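Local coordinates for protein cryptochrome DASH, chloroplastic/mitochondrial (Arabidopsis thaliana, PDB 2J4D) that repairs cyclobutane pyrimidine dimers in single-stranded DNA as a FAD-dependent photolyase with a folate light antenna, and may also act as a photoreceptor, at residues L50-N55 / M110-N115; R106-K111 / G251-V256. One frame throughout, in Å; residues are numbered along the deposited sequence.

Interaction 1: residues L50-N55 / M110-N115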
loop_
_atom_site.group_PDB
_atom_site.type_symbol
_atom_site.label_atom_id
_atom_site.label_comp_id
_atom_site.label_asym_id
_atom_site.label_seq_id
_atom_site.Cartn_x
_atom_site.Cartn_y
_atom_site.Cartn_z
ATOM N N LEU A 50 0.042 -0.542 -10.711
ATOM C CA LEU A 50 -1.061 -0.112 -11.573
ATOM C C LEU A 50 -1.031 1.363 -11.970
ATOM O O LEU A 50 -1.892 2.153 -11.572
ATOM C CB LEU A 50 -2.399 -0.460 -10.902
ATOM C CG LEU A 50 -2.454 -1.904 -10.378
ATOM C CD1 LEU A 50 -3.825 -2.182 -9.758
ATOM C CD2 LEU A 50 -2.155 -2.879 -11.516
ATOM N N ARG A 51 -0.035 1.727 -12.771
ATOM C CA ARG A 51 0.116 3.110 -13.218
ATOM C C ARG A 51 0.902 3.135 -14.515
ATOM O O ARG A 51 1.539 2.140 -14.891
ATOM C CB ARG A 51 0.901 3.934 -12.187
ATOM C CG ARG A 51 2.358 3.454 -12.031
ATOM C CD ARG A 51 3.195 4.329 -11.101
ATOM N NE ARG A 51 4.603 3.912 -11.133
ATOM C CZ ARG A 51 5.098 2.858 -10.485
ATOM N NH1 ARG A 51 4.307 2.102 -9.723
ATOM N NH2 ARG A 51 6.377 2.529 -10.627
ATOM N N VAL A 52 0.856 4.287 -15.178
ATOM C CA VAL A 52 1.585 4.517 -16.411
ATOM C C VAL A 52 2.801 5.375 -16.062
ATOM O O VAL A 52 3.913 5.101 -16.509
ATOM C CB VAL A 52 0.707 5.260 -17.444
ATOM C CG1 VAL A 52 1.542 5.675 -18.642
ATOM C CG2 VAL A 52 -0.428 4.363 -17.885
ATOM N N LEU A 53 2.598 6.399 -15.237
ATOM C CA LEU A 53 3.700 7.283 -14.847
ATOM C C LEU A 53 4.844 6.580 -14.127
ATOM O O LEU A 53 4.626 5.664 -13.330
ATOM C CB LEU A 53 3.211 8.404 -13.923
ATOM C CG LEU A 53 2.592 9.685 -14.474
ATOM C CD1 LEU A 53 2.346 10.639 -13.320
ATOM C CD2 LEU A 53 3.527 10.331 -15.487
ATOM N N ASP A 54 6.064 7.029 -14.411
ATOM C CA ASP A 54 7.255 6.511 -13.753
ATOM C C ASP A 54 7.227 4.996 -13.578
ATOM O O ASP A 54 7.483 4.477 -12.488
ATOM C CB ASP A 54 7.397 7.208 -12.393
ATOM C CG ASP A 54 8.658 6.806 -11.655
ATOM O OD1 ASP A 54 9.702 6.632 -12.313
ATOM O OD2 ASP A 54 8.609 6.682 -10.415
ATOM N N ASN A 55 6.914 4.295 -14.661
ATOM C CA ASN A 55 6.842 2.839 -14.650
ATOM C C ASN A 55 7.975 2.282 -15.513
ATOM O O ASN A 55 7.867 2.278 -16.741
ATOM C CB ASN A 55 5.497 2.376 -15.222
ATOM C CG ASN A 55 5.289 0.876 -15.078
ATOM O OD1 ASN A 55 6.231 0.102 -15.167
ATOM N ND2 ASN A 55 4.049 0.466 -14.868
ATOM N N MET A 110 -5.375 3.222 -22.530
ATOM C CA MET A 110 -6.049 3.534 -23.784
ATOM C C MET A 110 -5.685 4.930 -24.282
ATOM O O MET A 110 -5.548 5.152 -25.486
ATOM C CB MET A 110 -7.562 3.414 -23.621
ATOM C CG MET A 110 -8.015 1.988 -23.386
ATOM S SD MET A 110 -9.788 1.832 -23.250
ATOM C CE MET A 110 -10.004 0.171 -23.761
ATOM N N LYS A 111 -5.510 5.873 -23.365
ATOM C CA LYS A 111 -5.160 7.226 -23.777
ATOM C C LYS A 111 -3.809 7.280 -24.479
ATOM O O LYS A 111 -3.547 8.196 -25.263
ATOM C CB LYS A 111 -5.179 8.168 -22.575
ATOM C CG LYS A 111 -6.535 8.193 -21.892
ATOM C CD LYS A 111 -6.675 9.320 -20.890
ATOM C CE LYS A 111 -5.616 9.253 -19.814
ATOM N NZ LYS A 111 -6.015 10.087 -18.647
ATOM N N ARG A 112 -2.957 6.297 -24.207
ATOM C CA ARG A 112 -1.642 6.245 -24.832
ATOM C C ARG A 112 -1.591 5.240 -25.988
ATOM O O ARG A 112 -0.510 4.858 -26.442
ATOM C CB ARG A 112 -0.573 5.895 -23.793
ATOM C CG ARG A 112 -0.675 6.728 -22.525
ATOM C CD ARG A 112 0.613 7.444 -22.179
ATOM N NE ARG A 112 0.469 8.177 -20.922
ATOM C CZ ARG A 112 1.424 8.908 -20.349
ATOM N NH1 ARG A 112 2.621 9.018 -20.916
ATOM N NH2 ARG A 112 1.179 9.529 -19.199
ATOM N N GLY A 113 -2.758 4.804 -26.457
ATOM C CA GLY A 113 -2.795 3.867 -27.571
ATOM C C GLY A 113 -2.716 2.385 -27.245
ATOM O O GLY A 113 -2.531 1.557 -28.137
ATOM N N LEU A 114 -2.848 2.030 -25.973
ATOM C CA LEU A 114 -2.793 0.618 -25.589
ATOM C C LEU A 114 -4.128 0.229 -24.982
ATOM O O LEU A 114 -5.139 0.887 -25.200
ATOM C CB LEU A 114 -1.680 0.386 -24.555
ATOM C CG LEU A 114 -0.232 0.628 -24.990
ATOM C CD1 LEU A 114 0.687 0.599 -23.775
ATOM C CD2 LEU A 114 0.186 -0.436 -26.003
ATOM N N ASN A 115 -4.124 -0.857 -24.224
ATOM C CA ASN A 115 -5.319 -1.313 -23.533
ATOM C C ASN A 115 -4.812 -2.297 -22.493
ATOM O O ASN A 115 -3.624 -2.602 -22.457
ATOM C CB ASN A 115 -6.283 -2.028 -24.478
ATOM C CG ASN A 115 -7.698 -2.110 -23.913
ATOM O OD1 ASN A 115 -7.908 -2.041 -22.701
ATOM N ND2 ASN A 115 -8.676 -2.269 -24.796
#
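Val52 and Arg112 meet through van der Waals contact: the CG1 methyl of Val52 lies over one face of the guanidinium, 3.6 Å from Arg112 NE and 3.7 Å from Arg112 CZ, 3.5 Å above the plane and off its centre. With CG1 anti to the backbone N (chi1 172°), this methyl rather than CG2 is carried to the guanidinium. Leu53 CD2 adds a looser touch, 4.5 Å from Arg112 NH2, approaching obliquely. Arg112 NH1 donates to Pro214 O, outside the two segments, and the guanidinium also makes a cation-pi contact with Phe23 of helix 12-26.

Hydrogen bonds shape the loop that presents Val52. Arg51 NH2 donates to Asp54 O at 2.9 Å, with the acceptor in the guanidinium plane, while Asn55 ND2 reaches back to Arg51 O (3.0 Å, 166° at the hydrogen).

On the other side, the backbone turns immediately after Arg112: Gly113 N bonds to Met110 O at 3.0 Å and Leu114 N to Leu109 O, with Gly113 at positive phi. This is a Schellman motif ending helix 92-111, here packed against the loop that follows strand 41-46 in the photolyase alpha/beta domain.

Interaction 2: residues R106-K111 / G251-V256; sequences RKNLMK and GESAGV
Asn108 ND2 points at Ser253 OG, from helix 92-111 to helix 252-265, in a weak hydrogen bond of 3.4 Å that is long but fairly straight (162°). The same amide nitrogen lies 3.8 Å from Glu252 OE1, too far for a direct bond, and a water closes that distance: it accepts from Asn108 ND2 at 2.8 Å and donates to Glu252 OE1 at 2.7 Å. The amide and carboxylate planes stand 90° apart.

The other end of the amide is held from its own helix. Lys111 NZ donates to Asn108 OD1 at 2.8 Å, approaching nearly in line with the C=O bond, which favours the orientation that turns ND2 toward the second helix. A second water donates to Ser253 OG at 2.7 Å and makes a weak bond with Lys111 NZ, so the lysine is also linked to the serine indirectly.

Further out, Ser253 OG bonds to Asp104 OD1, one turn before Asn108, and the backbone N-H groups of Val52 and Leu53 probably stabilise the Glu252 carboxylate. Phe23 of helix 12-26 packs on Asn108 and Glu252. An alanine in place of Asn108 would probably cost Lys111 NZ its short bond to the amide oxygen and remove both the weak bond to Ser253 and the water link to Glu252.

The helices are thus joined directly by the weak Asn108–Ser253 bond and by Asp104 with Ser253, and indirectly through two waters. With Asn108, Glu252 and Ser253 buried and Lys111 coming in from the exposed edge, the joint is polar rather than apolar.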
loop_
_atom_site.group_PDB
_atom_site.type_symbol
_atom_site.label_atom_id
_atom_site.label_comp_id
_atom_site.label_asym_id
_atom_site.label_seq_id
_atom_site.Cartn_x
_atom_site.Cartn_y
_atom_site.Cartn_z
ATOM N N ARG A 106 -6.822 0.744 -17.283
ATOM C CA ARG A 106 -7.238 0.493 -18.659
ATOM C C ARG A 106 -7.488 1.836 -19.352
ATOM O O ARG A 106 -7.050 2.058 -20.472
ATOM C CB ARG A 106 -8.511 -0.360 -18.686
ATOM C CG ARG A 106 -9.245 -0.353 -20.031
ATOM C CD ARG A 106 -10.378 -1.373 -20.047
ATOM N NE ARG A 106 -9.872 -2.722 -20.291
ATOM C CZ ARG A 106 -10.571 -3.841 -20.111
ATOM N NH1 ARG A 106 -11.825 -3.792 -19.672
ATOM N NH2 ARG A 106 -10.017 -5.014 -20.390
ATOM N N LYS A 107 -8.192 2.732 -18.674
ATOM C CA LYS A 107 -8.486 4.040 -19.243
ATOM C C LYS A 107 -7.216 4.807 -19.605
ATOM O O LYS A 107 -7.102 5.359 -20.702
ATOM C CB LYS A 107 -9.326 4.850 -18.256
ATOM C CG LYS A 107 -9.511 6.310 -18.623
ATOM C CD LYS A 107 -10.431 6.994 -17.622
ATOM C CE LYS A 107 -9.939 8.394 -17.265
ATOM N NZ LYS A 107 -10.855 9.069 -16.298
ATOM N N ASN A 108 -6.253 4.846 -18.690
ATOM C CA ASN A 108 -5.017 5.575 -18.950
ATOM C C ASN A 108 -4.139 4.910 -20.006
ATOM O O ASN A 108 -3.411 5.592 -20.732
ATOM C CB ASN A 108 -4.241 5.778 -17.647
ATOM C CG ASN A 108 -4.932 6.758 -16.723
ATOM O OD1 ASN A 108 -5.450 7.777 -17.183
ATOM N ND2 ASN A 108 -4.942 6.470 -15.425
ATOM N N LEU A 109 -4.201 3.585 -20.099
ATOM C CA LEU A 109 -3.422 2.892 -21.117
ATOM C C LEU A 109 -4.046 3.222 -22.475
ATOM O O LEU A 109 -3.340 3.489 -23.455
ATOM C CB LEU A 109 -3.435 1.379 -20.872
ATOM C CG LEU A 109 -2.529 0.925 -19.722
ATOM C CD1 LEU A 109 -2.768 -0.550 -19.426
ATOM C CD2 LEU A 109 -1.075 1.165 -20.099
ATOM N N MET A 110 -5.375 3.222 -22.530
ATOM C CA MET A 110 -6.049 3.534 -23.784
ATOM C C MET A 110 -5.685 4.930 -24.282
ATOM O O MET A 110 -5.548 5.152 -25.486
ATOM C CB MET A 110 -7.562 3.414 -23.621
ATOM C CG MET A 110 -8.015 1.988 -23.386
ATOM S SD MET A 110 -9.788 1.832 -23.250
ATOM C CE MET A 110 -10.004 0.171 -23.761
ATOM N N LYS A 111 -5.510 5.873 -23.365
ATOM C CA LYS A 111 -5.160 7.226 -23.777
ATOM C C LYS A 111 -3.809 7.280 -24.479
ATOM O O LYS A 111 -3.547 8.196 -25.263
ATOM C CB LYS A 111 -5.179 8.168 -22.575
ATOM C CG LYS A 111 -6.535 8.193 -21.892
ATOM C CD LYS A 111 -6.675 9.320 -20.890
ATOM C CE LYS A 111 -5.616 9.253 -19.814
ATOM N NZ LYS A 111 -6.015 10.087 -18.647
ATOM N N GLY A 251 -7.153 4.021 -8.184
ATOM C CA GLY A 251 -6.605 4.475 -9.449
ATOM C C GLY A 251 -5.514 5.527 -9.448
ATOM O O GLY A 251 -5.423 6.367 -8.555
ATOM N N GLU A 252 -4.682 5.467 -10.480
ATOM C CA GLU A 252 -3.603 6.426 -10.668
ATOM C C GLU A 252 -4.153 7.853 -10.790
ATOM O O GLU A 252 -3.594 8.788 -10.217
ATOM C CB GLU A 252 -2.809 6.065 -11.925
ATOM C CG GLU A 252 -1.862 7.156 -12.425
ATOM C CD GLU A 252 -0.931 6.660 -13.535
ATOM O OE1 GLU A 252 -1.349 5.798 -14.337
ATOM O OE2 GLU A 252 0.216 7.142 -13.613
ATOM N N SER A 253 -5.242 8.028 -11.535
ATOM C CA SER A 253 -5.816 9.364 -11.696
ATOM C C SER A 253 -6.153 9.977 -10.343
ATOM O O SER A 253 -5.774 11.110 -10.055
ATOM C CB SER A 253 -7.074 9.307 -12.559
ATOM O OG SER A 253 -6.755 8.829 -13.852
ATOM N N ALA A 254 -6.861 9.219 -9.512
ATOM C CA ALA A 254 -7.232 9.701 -8.192
ATOM C C ALA A 254 -5.985 9.879 -7.333
ATOM O O ALA A 254 -5.895 10.810 -6.531
ATOM C CB ALA A 254 -8.207 8.720 -7.525
ATOM N N GLY A 255 -5.012 8.991 -7.511
ATOM C CA GLY A 255 -3.794 9.095 -6.733
ATOM C C GLY A 255 -3.016 10.372 -6.987
ATOM O O GLY A 255 -2.619 11.057 -6.044
ATOM N N VAL A 256 -2.761 10.701 -8.248
ATOM C CA VAL A 256 -2.024 11.930 -8.508
ATOM C C VAL A 256 -2.909 13.112 -8.116
ATOM O O VAL A 256 -2.416 14.193 -7.801
ATOM C CB VAL A 256 -1.569 12.043 -9.987
ATOM C CG1 VAL A 256 -0.718 10.818 -10.352
ATOM C CG2 VAL A 256 -2.758 12.173 -10.902
HETATM O O HOH W 1 -3.505 4.244 -14.594
HETATM O O HOH W 2 -7.647 10.373 -15.849
#

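Overall arrangement
Interactions 1 and 2 adjoin, their centres about 7 Å apart, and share Met110 and Lys111 near the C-terminal end of helix 92-111; the turn after the helix belongs to interaction 1, the helix itself to interaction 2. Glu252 ties them together: its OE1 lies 2.8 Å from Val52 N, a probable hydrogen bond, so the N-terminal turn of helix 252-265 holds the loop that meets Arg112. Phe23 of helix 12-26 contacts residues of both. Together they join the alpha/beta domain to the start of helix 252-265, away from the annotated FAD and folate sites.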